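Local coordinates for protein thymidylate synthase 1 (Bacillus subtilis, PDB 1BKP) that catalyses the reductive methylation of dUMP to dTMP, using 5,10-methylenetetrahydrofolate as both methyl donor and reductant and releasing dihydrofolate, at residues A[68-73]-A[192-197]; A[80-85]-A[101-106]; A[105-110]-A[155-160]; A[143-148]-A[160-165]. All blocks are in the same frame, centred on the assembly; numbering follows the deposited sequence.

Overall arrangement
All four contacts lie within the single thymidylate synthase domain. Interaction 1 packs helix 64-75 on helix 188-206 near the centre of the chain and encloses the other three in sequence. Interactions 2 and 3, with centres about 9 Å apart, share His105 and Ala106 and join 101-106 to 80-85 and the following 105-110 to 155-160, which carries Cys160. Interactions 3 and 4, about 10 Å apart, share this catalytic cysteine, and their segments alternate along the chain. Interaction 4 joins strands 143-145 and 161-169 of the main sheet. Trp73 touches interaction 2 and Tyr195 touches interaction 4, linking the paired helices to the 80-106 loops and to the main sheet.

Interaction 1 of 4, residues A[68-73]-A[192-197]; sequences IKELLW and VFQYNV
Leu71 lies against the aliphatic part of Gln194, its CD1 methyl 3.8 Å from Gln194 CG, while its second methyl, CD2, comes 3.7 Å from the backbone atom Gln194 O. The leucine CG is anti to its own backbone N (chi1 -175°), which carries both methyls across to the facing helix. One turn earlier, Ile68 sends its longer branch between Phe193 and Val197: Ile68 CG1 is 4.1 Å from Phe193 CE2, and Ile68 CD1 is 4.1 Å from Val197 CG1, the isoleucine and valine crossing at about a right angle. Val197 in turn lays CG2 over one face of the Phe193 ring, near its rim. These residues belong to helices 64-75 and 188-206, whose segments cross at -55° with axes 9.5 Å apart in the buried interior of the thymidylate synthase fold; helix 188-206 also packs on strand 209-223 through Val192 and Tyr195. The extended Glu70 chain brings OE2 to the end of the Gln194 amide, the two planar groups turned 47° from each other. Its other oxygen, OE1, accepts a hydrogen bond from Trp93 NE1, which helps fix the buried carboxylate. Gln194 lies close to Asn191, a predicted dUMP-binding residue.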
loop_
_atom_site.group_PDB
_atom_site.type_symbol
_atom_site.label_atom_id
_atom_site.label_comp_id
_atom_site.label_asym_id
_atom_site.label_seq_id
_atom_site.Cartn_x
_atom_site.Cartn_y
_atom_site.Cartn_z
ATOM N N ILE A 68 0.806 -10.035 -20.436
ATOM C CA ILE A 68 -0.518 -10.629 -20.333
ATOM C C ILE A 68 -0.464 -12.102 -20.002
ATOM O O ILE A 68 -1.270 -12.585 -19.194
ATOM C CB ILE A 68 -1.361 -10.346 -21.554
ATOM C CG1 ILE A 68 -1.472 -8.840 -21.648
ATOM C CG2 ILE A 68 -2.722 -11.032 -21.492
ATOM C CD1 ILE A 68 -2.207 -8.354 -22.946
ATOM N N LYS A 69 0.503 -12.830 -20.567
ATOM C CA LYS A 69 0.616 -14.259 -20.182
ATOM C C LYS A 69 0.859 -14.484 -18.695
ATOM O O LYS A 69 0.200 -15.399 -18.095
ATOM C CB LYS A 69 1.641 -15.029 -21.045
ATOM C CG LYS A 69 1.186 -15.242 -22.486
ATOM C CD LYS A 69 2.385 -15.697 -23.304
ATOM C CE LYS A 69 1.972 -16.044 -24.717
ATOM N NZ LYS A 69 3.172 -16.353 -25.539
ATOM N N GLU A 70 1.828 -13.727 -18.123
ATOM C CA GLU A 70 2.160 -13.836 -16.692
ATOM C C GLU A 70 0.955 -13.385 -15.895
ATOM O O GLU A 70 0.610 -14.024 -14.920
ATOM C CB GLU A 70 3.342 -12.949 -16.356
ATOM C CG GLU A 70 3.783 -13.038 -14.950
ATOM C CD GLU A 70 4.821 -11.976 -14.699
ATOM O OE1 GLU A 70 5.965 -12.186 -15.141
ATOM O OE2 GLU A 70 4.445 -10.875 -14.286
ATOM N N LEU A 71 0.279 -12.325 -16.331
ATOM C CA LEU A 71 -0.971 -11.919 -15.604
ATOM C C LEU A 71 -1.983 -13.067 -15.533
ATOM O O LEU A 71 -2.517 -13.367 -14.476
ATOM C CB LEU A 71 -1.589 -10.706 -16.297
ATOM C CG LEU A 71 -2.816 -10.142 -15.544
ATOM C CD1 LEU A 71 -2.347 -9.358 -14.298
ATOM C CD2 LEU A 71 -3.617 -9.283 -16.499
ATOM N N LEU A 72 -2.233 -13.776 -16.653
ATOM C CA LEU A 72 -3.227 -14.874 -16.644
ATOM C C LEU A 72 -2.814 -16.057 -15.763
ATOM O O LEU A 72 -3.630 -16.639 -15.065
ATOM C CB LEU A 72 -3.494 -15.376 -18.075
ATOM C CG LEU A 72 -4.064 -14.288 -19.021
ATOM C CD1 LEU A 72 -4.049 -14.808 -20.548
ATOM C CD2 LEU A 72 -5.519 -14.007 -18.559
ATOM N N TRP A 73 -1.522 -16.346 -15.747
ATOM C CA TRP A 73 -0.965 -17.447 -14.975
ATOM C C TRP A 73 -1.252 -17.111 -13.471
ATOM O O TRP A 73 -1.597 -17.988 -12.673
ATOM C CB TRP A 73 0.568 -17.466 -15.202
ATOM C CG TRP A 73 1.337 -18.446 -14.394
ATOM C CD1 TRP A 73 1.113 -19.778 -14.298
ATOM C CD2 TRP A 73 2.486 -18.177 -13.565
ATOM N NE1 TRP A 73 2.045 -20.375 -13.460
ATOM C CE2 TRP A 73 2.912 -19.411 -13.024
ATOM C CE3 TRP A 73 3.198 -17.028 -13.248
ATOM C CZ2 TRP A 73 4.012 -19.513 -12.189
ATOM C CZ3 TRP A 73 4.319 -17.132 -12.395
ATOM C CH2 TRP A 73 4.705 -18.335 -11.893
ATOM N N VAL A 192 3.385 -1.895 -15.040
ATOM C CA VAL A 192 2.398 -0.831 -15.133
ATOM C C VAL A 192 1.392 -1.248 -16.243
ATOM O O VAL A 192 0.156 -1.178 -16.026
ATOM C CB VAL A 192 3.046 0.449 -15.483
ATOM C CG1 VAL A 192 2.031 1.541 -15.856
ATOM C CG2 VAL A 192 3.819 0.982 -14.275
ATOM N N PHE A 193 1.915 -1.724 -17.381
ATOM C CA PHE A 193 0.984 -2.170 -18.470
ATOM C C PHE A 193 0.121 -3.354 -18.026
ATOM O O PHE A 193 -1.081 -3.329 -18.135
ATOM C CB PHE A 193 1.810 -2.573 -19.713
ATOM C CG PHE A 193 0.951 -3.195 -20.823
ATOM C CD1 PHE A 193 0.095 -2.409 -21.563
ATOM C CD2 PHE A 193 0.997 -4.572 -21.092
ATOM C CE1 PHE A 193 -0.721 -2.993 -22.600
ATOM C CE2 PHE A 193 0.203 -5.163 -22.097
ATOM C CZ PHE A 193 -0.640 -4.392 -22.844
ATOM N N GLN A 194 0.745 -4.326 -17.369
ATOM C CA GLN A 194 0.118 -5.569 -16.987
ATOM C C GLN A 194 -1.077 -5.356 -16.050
ATOM O O GLN A 194 -2.135 -5.935 -16.299
ATOM C CB GLN A 194 1.194 -6.412 -16.334
ATOM C CG GLN A 194 0.807 -7.486 -15.404
ATOM C CD GLN A 194 2.072 -8.225 -14.862
ATOM O OE1 GLN A 194 2.409 -9.334 -15.317
ATOM N NE2 GLN A 194 2.769 -7.597 -13.969
ATOM N N TYR A 195 -0.955 -4.470 -15.075
ATOM C CA TYR A 195 -2.086 -4.248 -14.154
ATOM C C TYR A 195 -3.216 -3.432 -14.757
ATOM O O TYR A 195 -4.410 -3.570 -14.331
ATOM C CB TYR A 195 -1.620 -3.788 -12.722
ATOM C CG TYR A 195 -1.300 -5.006 -11.907
ATOM C CD1 TYR A 195 -0.043 -5.684 -12.053
ATOM C CD2 TYR A 195 -2.266 -5.543 -11.008
ATOM C CE1 TYR A 195 0.243 -6.851 -11.327
ATOM C CE2 TYR A 195 -2.022 -6.710 -10.289
ATOM C CZ TYR A 195 -0.744 -7.353 -10.463
ATOM O OH TYR A 195 -0.551 -8.521 -9.757
ATOM N N ASN A 196 -2.893 -2.584 -15.749
ATOM C CA ASN A 196 -3.975 -1.857 -16.414
ATOM C C ASN A 196 -4.816 -2.867 -17.257
ATOM O O ASN A 196 -6.086 -2.789 -17.343
ATOM C CB ASN A 196 -3.386 -0.752 -17.317
ATOM C CG ASN A 196 -4.466 0.131 -17.874
ATOM O OD1 ASN A 196 -4.829 -0.063 -18.978
ATOM N ND2 ASN A 196 -5.091 1.008 -17.037
ATOM N N VAL A 197 -4.141 -3.859 -17.841
ATOM C CA VAL A 197 -4.897 -4.900 -18.581
ATOM C C VAL A 197 -5.869 -5.627 -17.594
ATOM O O VAL A 197 -7.051 -5.769 -17.865
ATOM C CB VAL A 197 -3.938 -5.928 -19.292
ATOM C CG1 VAL A 197 -4.781 -6.995 -20.044
ATOM C CG2 VAL A 197 -3.144 -5.142 -20.291
#

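Interaction 2 of 4, residues A[80-85]-A[101-106]; sequences NDVNDL and GTIGHA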
loop_
_atom_site.group_PDB
_atom_site.type_symbol
_atom_site.label_atom_id
_atom_site.label_comp_id
_atom_site.label_asym_id
_atom_site.label_seq_id
_atom_site.Cartn_x
_atom_site.Cartn_y
_atom_site.Cartn_z
ATOM N N ASN A 80 1.001 -21.842 -9.243
ATOM C CA ASN A 80 2.334 -21.521 -8.807
ATOM C C ASN A 80 3.289 -22.477 -9.567
ATOM O O ASN A 80 4.420 -22.605 -9.198
ATOM C CB ASN A 80 2.496 -21.750 -7.286
ATOM C CG ASN A 80 2.295 -23.164 -6.885
ATOM O OD1 ASN A 80 1.772 -23.969 -7.632
ATOM N ND2 ASN A 80 2.592 -23.444 -5.676
ATOM N N ASP A 81 2.805 -23.104 -10.643
ATOM C CA ASP A 81 3.629 -24.096 -11.368
ATOM C C ASP A 81 4.280 -23.470 -12.578
ATOM O O ASP A 81 3.610 -23.131 -13.527
ATOM C CB ASP A 81 2.770 -25.268 -11.795
ATOM C CG ASP A 81 3.527 -26.312 -12.635
ATOM O OD1 ASP A 81 4.742 -26.298 -12.737
ATOM O OD2 ASP A 81 2.870 -27.160 -13.225
ATOM N N VAL A 82 5.604 -23.440 -12.567
ATOM C CA VAL A 82 6.327 -22.816 -13.659
ATOM C C VAL A 82 6.098 -23.571 -14.999
ATOM O O VAL A 82 6.028 -22.953 -16.077
ATOM C CB VAL A 82 7.771 -22.570 -13.290
ATOM C CG1 VAL A 82 8.506 -21.941 -14.499
ATOM C CG2 VAL A 82 7.851 -21.551 -12.105
ATOM N N ASN A 83 5.783 -24.860 -14.888
ATOM C CA ASN A 83 5.491 -25.653 -16.093
ATOM C C ASN A 83 4.286 -25.102 -16.789
ATOM O O ASN A 83 4.285 -25.031 -17.999
ATOM C CB ASN A 83 5.335 -27.140 -15.753
ATOM C CG ASN A 83 6.578 -27.694 -15.053
ATOM O OD1 ASN A 83 7.661 -27.780 -15.645
ATOM N ND2 ASN A 83 6.439 -28.023 -13.772
ATOM N N ASP A 84 3.302 -24.576 -16.062
ATOM C CA ASP A 84 2.150 -24.000 -16.725
ATOM C C ASP A 84 2.591 -22.782 -17.518
ATOM O O ASP A 84 2.051 -22.470 -18.546
ATOM C CB ASP A 84 1.083 -23.497 -15.733
ATOM C CG ASP A 84 0.336 -24.573 -15.080
ATOM O OD1 ASP A 84 0.170 -25.623 -15.724
ATOM O OD2 ASP A 84 -0.100 -24.363 -13.939
ATOM N N LEU A 85 3.526 -22.039 -16.988
ATOM C CA LEU A 85 3.966 -20.850 -17.688
ATOM C C LEU A 85 4.829 -21.254 -18.896
ATOM O O LEU A 85 4.740 -20.637 -19.991
ATOM C CB LEU A 85 4.727 -19.982 -16.667
ATOM C CG LEU A 85 4.984 -18.514 -16.985
ATOM C CD1 LEU A 85 3.730 -17.701 -17.368
ATOM C CD2 LEU A 85 5.649 -17.971 -15.745
ATOM N N GLY A 101 8.899 -28.052 -9.274
ATOM C CA GLY A 101 8.432 -27.310 -10.433
ATOM C C GLY A 101 7.668 -25.997 -10.088
ATOM O O GLY A 101 7.359 -25.205 -10.987
ATOM N N THR A 102 7.420 -25.729 -8.791
ATOM C CA THR A 102 6.661 -24.507 -8.386
ATOM C C THR A 102 7.518 -23.385 -7.780
ATOM O O THR A 102 8.774 -23.537 -7.560
ATOM C CB THR A 102 5.684 -24.820 -7.269
ATOM O OG1 THR A 102 6.421 -24.999 -6.048
ATOM C CG2 THR A 102 4.893 -26.060 -7.593
ATOM N N ILE A 103 6.840 -22.260 -7.482
ATOM C CA ILE A 103 7.526 -21.123 -6.846
ATOM C C ILE A 103 7.114 -21.091 -5.386
ATOM O O ILE A 103 7.237 -20.109 -4.746
ATOM C CB ILE A 103 7.308 -19.718 -7.586
ATOM C CG1 ILE A 103 5.816 -19.489 -7.856
ATOM C CG2 ILE A 103 8.149 -19.732 -8.849
ATOM C CD1 ILE A 103 5.395 -18.044 -8.192
ATOM N N GLY A 104 6.677 -22.236 -4.839
ATOM C CA GLY A 104 6.265 -22.261 -3.453
ATOM C C GLY A 104 4.872 -21.653 -3.308
ATOM O O GLY A 104 4.122 -21.549 -4.237
ATOM N N HIS A 105 4.599 -21.108 -2.154
ATOM C CA HIS A 105 3.260 -20.601 -1.876
ATOM C C HIS A 105 3.130 -19.119 -2.186
ATOM O O HIS A 105 2.724 -18.391 -1.347
ATOM C CB HIS A 105 2.986 -20.886 -0.389
ATOM C CG HIS A 105 2.728 -22.325 -0.104
ATOM N ND1 HIS A 105 2.151 -22.752 1.070
ATOM C CD2 HIS A 105 2.921 -23.438 -0.859
ATOM C CE1 HIS A 105 2.002 -24.072 1.040
ATOM N NE2 HIS A 105 2.458 -24.513 -0.126
ATOM N N ALA A 106 3.640 -18.694 -3.337
ATOM C CA ALA A 106 3.642 -17.306 -3.775
ATOM C C ALA A 106 2.724 -17.075 -4.938
ATOM O O ALA A 106 2.248 -18.007 -5.662
ATOM C CB ALA A 106 5.003 -16.980 -4.175
#
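Asn80 meets residues 102-104 with both its backbone and its side chain. Its carbonyl O accepts from Ile103 N at 3.0 Å. The carboxamide, with CG lodged between backbone N and carbonyl carbon (chi1 62°), lies alongside Thr102 and points the same way, so that Asn80 ND2 is 3.7 Å from Thr102 CB. From there Asn80 ND2 donates a nearly straight bond (168°) to Gly104 O at 2.8 Å; the acceptor lies in the amide plane, whereas the donor stands above the plane of the glycine carbonyl. With an alanine at this position, Gly104 O would probably lose its side-chain donor and a gap would open beside Thr102. The backbones form a single beta bridge, Asp81 with Thr102, completed by Val82 N donating to Gly101 O at 2.9 Å. Right after this bridge helix 82-86 begins, with Asp81 as its N-cap: Asp81 OD1 receives Asn83 N at 2.8 Å, from above the carboxylate plane. Gly101 fits against this cap because it lacks a side chain; a CB would collide with Asn83 ND2. Thr102 folds into an ST turn, its OG1 accepting from Gly104 N and also bonded to Asp100. Beside the bridge, Val82 CG2 and Ile103 CG2 touch at 3.7 Å, and Ile103 packs on Trp73 of helix 64-75 and on Trp93.

Interaction 3 of 4, residues A[105-110]-A[155-160]; sequences HAYGFQ and MALTPC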
loop_
_atom_site.group_PDB
_atom_site.type_symbol
_atom_site.label_atom_id
_atom_site.label_comp_id
_atom_site.label_asym_id
_atom_site.label_seq_id
_atom_site.Cartn_x
_atom_site.Cartn_y
_atom_site.Cartn_z
ATOM N N HIS A 105 4.599 -21.108 -2.154
ATOM C CA HIS A 105 3.260 -20.601 -1.876
ATOM C C HIS A 105 3.130 -19.119 -2.186
ATOM O O HIS A 105 2.724 -18.391 -1.347
ATOM C CB HIS A 105 2.986 -20.886 -0.389
ATOM C CG HIS A 105 2.728 -22.325 -0.104
ATOM N ND1 HIS A 105 2.151 -22.752 1.070
ATOM C CD2 HIS A 105 2.921 -23.438 -0.859
ATOM C CE1 HIS A 105 2.002 -24.072 1.040
ATOM N NE2 HIS A 105 2.458 -24.513 -0.126
ATOM N N ALA A 106 3.640 -18.694 -3.337
ATOM C CA ALA A 106 3.642 -17.306 -3.775
ATOM C C ALA A 106 2.724 -17.075 -4.938
ATOM O O ALA A 106 2.248 -18.007 -5.662
ATOM C CB ALA A 106 5.003 -16.980 -4.175
ATOM N N TYR A 107 2.496 -15.807 -5.183
ATOM C CA TYR A 107 1.709 -15.344 -6.273
ATOM C C TYR A 107 0.403 -16.047 -6.506
ATOM O O TYR A 107 -0.528 -15.894 -5.715
ATOM C CB TYR A 107 2.583 -15.276 -7.560
ATOM C CG TYR A 107 3.604 -14.161 -7.606
ATOM C CD1 TYR A 107 3.251 -12.886 -8.086
ATOM C CD2 TYR A 107 4.935 -14.364 -7.229
ATOM C CE1 TYR A 107 4.195 -11.841 -8.205
ATOM C CE2 TYR A 107 5.874 -13.305 -7.360
ATOM C CZ TYR A 107 5.490 -12.070 -7.845
ATOM O OH TYR A 107 6.403 -11.030 -7.985
ATOM N N GLY A 108 0.288 -16.721 -7.655
ATOM C CA GLY A 108 -0.922 -17.439 -7.950
ATOM C C GLY A 108 -1.429 -18.336 -6.852
ATOM O O GLY A 108 -2.602 -18.444 -6.685
ATOM N N PHE A 109 -0.545 -18.951 -6.081
ATOM C CA PHE A 109 -0.936 -19.829 -4.975
ATOM C C PHE A 109 -1.779 -19.032 -3.953
ATOM O O PHE A 109 -2.838 -19.504 -3.506
ATOM C CB PHE A 109 0.301 -20.368 -4.277
ATOM C CG PHE A 109 -0.033 -21.316 -3.158
ATOM C CD1 PHE A 109 -0.268 -22.678 -3.440
ATOM C CD2 PHE A 109 -0.199 -20.847 -1.860
ATOM C CE1 PHE A 109 -0.677 -23.538 -2.388
ATOM C CE2 PHE A 109 -0.622 -21.688 -0.831
ATOM C CZ PHE A 109 -0.863 -23.038 -1.090
ATOM N N GLN A 110 -1.404 -17.777 -3.667
ATOM C CA GLN A 110 -2.144 -17.001 -2.699
ATOM C C GLN A 110 -3.534 -16.646 -3.236
ATOM O O GLN A 110 -4.489 -16.550 -2.476
ATOM C CB GLN A 110 -1.364 -15.736 -2.341
ATOM C CG GLN A 110 -0.097 -16.071 -1.414
ATOM C CD GLN A 110 -0.508 -16.810 -0.151
ATOM O OE1 GLN A 110 -1.569 -16.497 0.430
ATOM N NE2 GLN A 110 0.279 -17.768 0.297
ATOM N N MET A 155 7.690 -19.123 0.414
ATOM C CA MET A 155 7.665 -18.584 -0.937
ATOM C C MET A 155 9.087 -18.574 -1.526
ATOM O O MET A 155 10.032 -18.169 -0.843
ATOM C CB MET A 155 7.133 -17.164 -0.934
ATOM C CG MET A 155 5.784 -17.002 -0.257
ATOM S SD MET A 155 5.209 -15.256 -0.476
ATOM C CE MET A 155 3.707 -15.440 0.471
ATOM N N ALA A 156 9.232 -19.044 -2.771
ATOM C CA ALA A 156 10.561 -19.061 -3.436
ATOM C C ALA A 156 11.025 -17.635 -3.688
ATOM O O ALA A 156 12.227 -17.381 -3.811
ATOM C CB ALA A 156 10.499 -19.830 -4.769
ATOM N N LEU A 157 10.054 -16.741 -3.912
ATOM C CA LEU A 157 10.342 -15.290 -4.054
ATOM C C LEU A 157 9.115 -14.503 -3.476
ATOM O O LEU A 157 7.990 -14.962 -3.618
ATOM C CB LEU A 157 10.526 -14.837 -5.496
ATOM C CG LEU A 157 9.813 -15.552 -6.651
ATOM C CD1 LEU A 157 8.410 -16.108 -6.292
ATOM C CD2 LEU A 157 9.785 -14.632 -7.881
ATOM N N THR A 158 9.359 -13.358 -2.839
ATOM C CA THR A 158 8.275 -12.552 -2.317
ATOM C C THR A 158 7.911 -11.614 -3.440
ATOM O O THR A 158 8.768 -10.994 -4.060
ATOM C CB THR A 158 8.666 -11.740 -1.087
ATOM O OG1 THR A 158 9.759 -10.880 -1.429
ATOM C CG2 THR A 158 9.006 -12.685 0.120
ATOM N N PRO A 159 6.627 -11.419 -3.681
ATOM C CA PRO A 159 6.143 -10.545 -4.755
ATOM C C PRO A 159 6.514 -9.075 -4.709
ATOM O O PRO A 159 6.629 -8.509 -3.627
ATOM C CB PRO A 159 4.604 -10.713 -4.652
ATOM C CG PRO A 159 4.410 -10.854 -3.096
ATOM C CD PRO A 159 5.581 -11.796 -2.724
ATOM N N CYS A 160 6.792 -8.498 -5.876
ATOM C CA CYS A 160 7.040 -7.075 -5.986
ATOM C C CYS A 160 5.692 -6.345 -5.986
ATOM O O CYS A 160 5.476 -5.462 -5.173
ATOM C CB CYS A 160 7.807 -6.671 -7.247
ATOM S SG CYS A 160 9.639 -6.968 -7.084
#
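The backbones of 105-110 and 155-160 come closest at His105 and Met155, whose CA atoms are 4.9 Å apart, and diverge to 6.7 Å between the CA atoms of Tyr107 and Pro159. With CG beside the backbone N and anti to the carbonyl carbon (chi1 -72°), the Tyr107 ring extends along 155-160. Pro159 CB lies over one face of this ring in a CH-pi contact, 3.9 Å from its centroid, while Leu157 CD1 meets the edge in the ring plane, 3.9 Å from Tyr107 CE2. At the end of the ring, Tyr107 OH accepts a weak bond from Cys160 N at 3.3 Å. Pro159 and Cys160 form the Pro-Cys pair of the thymidylate synthase active site, Cys160 being the catalytic cysteine; Arg180, predicted to bind the dUMP shared with the partner subunit, bonds to the carbonyls of Thr158 and Pro159. Replacing Tyr107 with a leucine would probably deprive Cys160 N of this acceptor and Pro159 of the aromatic face it rests on. Ala106 CB packs between Met155 CB, at 3.9 Å, and the buried Leu157 O, which has no polar partner. Met155 extends past His105 O, to which Gln110 NE2, bonded also to Glu151, donates almost linearly (174°) at 3.0 Å.

Interaction 4 of 4, residues A[143-148]-A[160-165]; sequences ITMLWN and CVYETQ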
loop_
_atom_site.group_PDB
_atom_site.type_symbol
_atom_site.label_atom_id
_atom_site.label_comp_id
_atom_site.label_asym_id
_atom_site.label_seq_id
_atom_site.Cartn_x
_atom_site.Cartn_y
_atom_site.Cartn_z
ATOM N N ILE A 143 -9.802 -5.379 -1.512
ATOM C CA ILE A 143 -8.345 -5.519 -1.533
ATOM C C ILE A 143 -7.849 -6.956 -1.824
ATOM O O ILE A 143 -8.541 -7.895 -1.421
ATOM C CB ILE A 143 -7.819 -5.165 -0.121
ATOM C CG1 ILE A 143 -8.030 -3.663 0.204
ATOM C CG2 ILE A 143 -6.312 -5.675 0.066
ATOM C CD1 ILE A 143 -7.776 -3.336 1.616
ATOM N N THR A 144 -6.783 -7.144 -2.627
ATOM C CA THR A 144 -6.252 -8.491 -2.751
ATOM C C THR A 144 -4.847 -8.272 -2.220
ATOM O O THR A 144 -4.302 -7.142 -2.374
ATOM C CB THR A 144 -6.155 -9.015 -4.177
ATOM O OG1 THR A 144 -5.389 -8.129 -5.016
ATOM C CG2 THR A 144 -7.543 -9.125 -4.762
ATOM N N MET A 145 -4.264 -9.370 -1.792
ATOM C CA MET A 145 -2.983 -9.362 -1.080
ATOM C C MET A 145 -2.222 -10.593 -1.325
ATOM O O MET A 145 -2.702 -11.706 -0.935
ATOM C CB MET A 145 -3.348 -9.334 0.471
ATOM C CG MET A 145 -2.137 -9.235 1.479
ATOM S SD MET A 145 -1.119 -7.871 1.089
ATOM C CE MET A 145 -2.239 -6.491 1.302
ATOM N N LEU A 146 -1.010 -10.432 -1.853
ATOM C CA LEU A 146 -0.126 -11.600 -2.064
ATOM C C LEU A 146 0.870 -11.704 -0.931
ATOM O O LEU A 146 1.419 -12.809 -0.737
ATOM C CB LEU A 146 0.657 -11.454 -3.337
ATOM C CG LEU A 146 -0.095 -11.300 -4.651
ATOM C CD1 LEU A 146 0.803 -11.092 -5.926
ATOM C CD2 LEU A 146 -1.020 -12.545 -4.777
ATOM N N TRP A 147 1.010 -10.640 -0.127
ATOM C CA TRP A 147 1.959 -10.615 1.042
ATOM C C TRP A 147 1.257 -11.249 2.273
ATOM O O TRP A 147 0.707 -10.542 3.127
ATOM C CB TRP A 147 2.367 -9.192 1.417
ATOM C CG TRP A 147 3.560 -9.112 2.301
ATOM C CD1 TRP A 147 3.579 -9.113 3.629
ATOM C CD2 TRP A 147 4.917 -9.032 1.862
ATOM N NE1 TRP A 147 4.887 -9.040 4.082
ATOM C CE2 TRP A 147 5.725 -8.998 3.010
ATOM C CE3 TRP A 147 5.520 -8.996 0.600
ATOM C CZ2 TRP A 147 7.132 -8.916 2.945
ATOM C CZ3 TRP A 147 6.930 -8.918 0.519
ATOM C CH2 TRP A 147 7.704 -8.877 1.662
ATOM N N ASN A 148 1.179 -12.559 2.289
ATOM C CA ASN A 148 0.554 -13.311 3.352
ATOM C C ASN A 148 1.693 -13.528 4.379
ATOM O O ASN A 148 2.582 -14.347 4.159
ATOM C CB ASN A 148 0.115 -14.676 2.818
ATOM C CG ASN A 148 -0.607 -15.513 3.886
ATOM O OD1 ASN A 148 -0.319 -15.402 5.093
ATOM N ND2 ASN A 148 -1.462 -16.442 3.437
ATOM N N CYS A 160 6.792 -8.498 -5.876
ATOM C CA CYS A 160 7.040 -7.075 -5.986
ATOM C C CYS A 160 5.692 -6.345 -5.986
ATOM O O CYS A 160 5.476 -5.462 -5.173
ATOM C CB CYS A 160 7.807 -6.671 -7.247
ATOM S SG CYS A 160 9.639 -6.968 -7.084
ATOM N N VAL A 161 4.827 -6.629 -6.967
ATOM C CA VAL A 161 3.509 -5.942 -7.053
ATOM C C VAL A 161 2.610 -6.888 -6.252
ATOM O O VAL A 161 2.140 -7.920 -6.753
ATOM C CB VAL A 161 3.021 -5.781 -8.555
ATOM C CG1 VAL A 161 1.689 -5.016 -8.536
ATOM C CG2 VAL A 161 4.111 -5.055 -9.449
ATOM N N TYR A 162 2.363 -6.526 -5.011
ATOM C CA TYR A 162 1.760 -7.479 -4.111
ATOM C C TYR A 162 0.326 -7.170 -3.653
ATOM O O TYR A 162 -0.284 -8.016 -2.956
ATOM C CB TYR A 162 2.705 -7.586 -2.855
ATOM C CG TYR A 162 2.769 -6.352 -1.898
ATOM C CD1 TYR A 162 3.638 -5.261 -2.180
ATOM C CD2 TYR A 162 1.826 -6.193 -0.855
ATOM C CE1 TYR A 162 3.559 -4.087 -1.485
ATOM C CE2 TYR A 162 1.746 -5.000 -0.135
ATOM C CZ TYR A 162 2.641 -3.943 -0.466
ATOM O OH TYR A 162 2.656 -2.782 0.235
ATOM N N GLU A 163 -0.182 -5.980 -3.953
ATOM C CA GLU A 163 -1.562 -5.691 -3.502
ATOM C C GLU A 163 -2.299 -4.809 -4.419
ATOM O O GLU A 163 -1.695 -4.050 -5.256
ATOM C CB GLU A 163 -1.567 -5.053 -2.048
ATOM C CG GLU A 163 -0.942 -3.654 -2.105
ATOM C CD GLU A 163 -1.007 -2.924 -0.740
ATOM O OE1 GLU A 163 -1.828 -3.261 0.092
ATOM O OE2 GLU A 163 -0.262 -1.988 -0.540
ATOM N N THR A 164 -3.640 -4.906 -4.356
ATOM C CA THR A 164 -4.479 -4.012 -5.172
ATOM C C THR A 164 -5.629 -3.560 -4.280
ATOM O O THR A 164 -5.974 -4.231 -3.320
ATOM C CB THR A 164 -5.149 -4.692 -6.385
ATOM O OG1 THR A 164 -6.110 -5.687 -5.974
ATOM C CG2 THR A 164 -4.146 -5.457 -7.264
ATOM N N GLN A 165 -6.186 -2.396 -4.572
ATOM C CA GLN A 165 -7.419 -1.935 -3.870
ATOM C C GLN A 165 -8.312 -1.398 -5.023
ATOM O O GLN A 165 -7.861 -0.669 -5.892
ATOM C CB GLN A 165 -7.142 -0.846 -2.807
ATOM C CG GLN A 165 -8.494 -0.501 -2.153
ATOM C CD GLN A 165 -8.317 0.272 -0.852
ATOM O OE1 GLN A 165 -7.257 0.541 -0.435
ATOM N NE2 GLN A 165 -9.448 0.594 -0.187
HETATM O O HOH W 1 -2.786 -8.676 -4.987
#
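Thr144 and Thr164 form a hydrogen-bonded antiparallel pair, N to O in both directions at 3.1 Å, flanked by the non-hydrogen-bonded pairs Ile143-Gln165 and Met145-Glu163; the strand axes run nearly antiparallel, and beyond the last bridge Leu146 N donates to Tyr162 O at 2.8 Å. On one face the two threonine hydroxyls meet, Thr144 OG1 and Thr164 OG1 hydrogen-bonded at 2.7 Å, and a water held by Thr144 OG1 reaches weakly to Tyr162 O. On the opposite face Met145, bent at its second and third torsions (chi2 54°, chi3 62°), lies alongside Tyr162 and Glu163. Its sulfur meets the tyrosine ring at the edge, SD 3.9 Å from Tyr162 CD2, a Met-aromatic contact, and Met145 CE comes 3.5 Å from Glu163 OE1. Trp147 turns an edge of its indole toward the face of the Tyr162 ring, the planes at 67°, and its CB packs 3.8 Å from Tyr162 CD2. Tyr162 OH bonds to Arg178 of its own chain and to Glu163 OE1 of the second subunit, and the reciprocal bond places this face at the dimer interface, where Met145 also packs on Met145 of the second subunit. Strand 143-145 is an outermost strand of the mixed sheet within this chain, with 161-169 between it and 172-183, while the threonine face is covered by Trp75 of helix 64-75 and, over Thr164, by Tyr195 of helix 188-206.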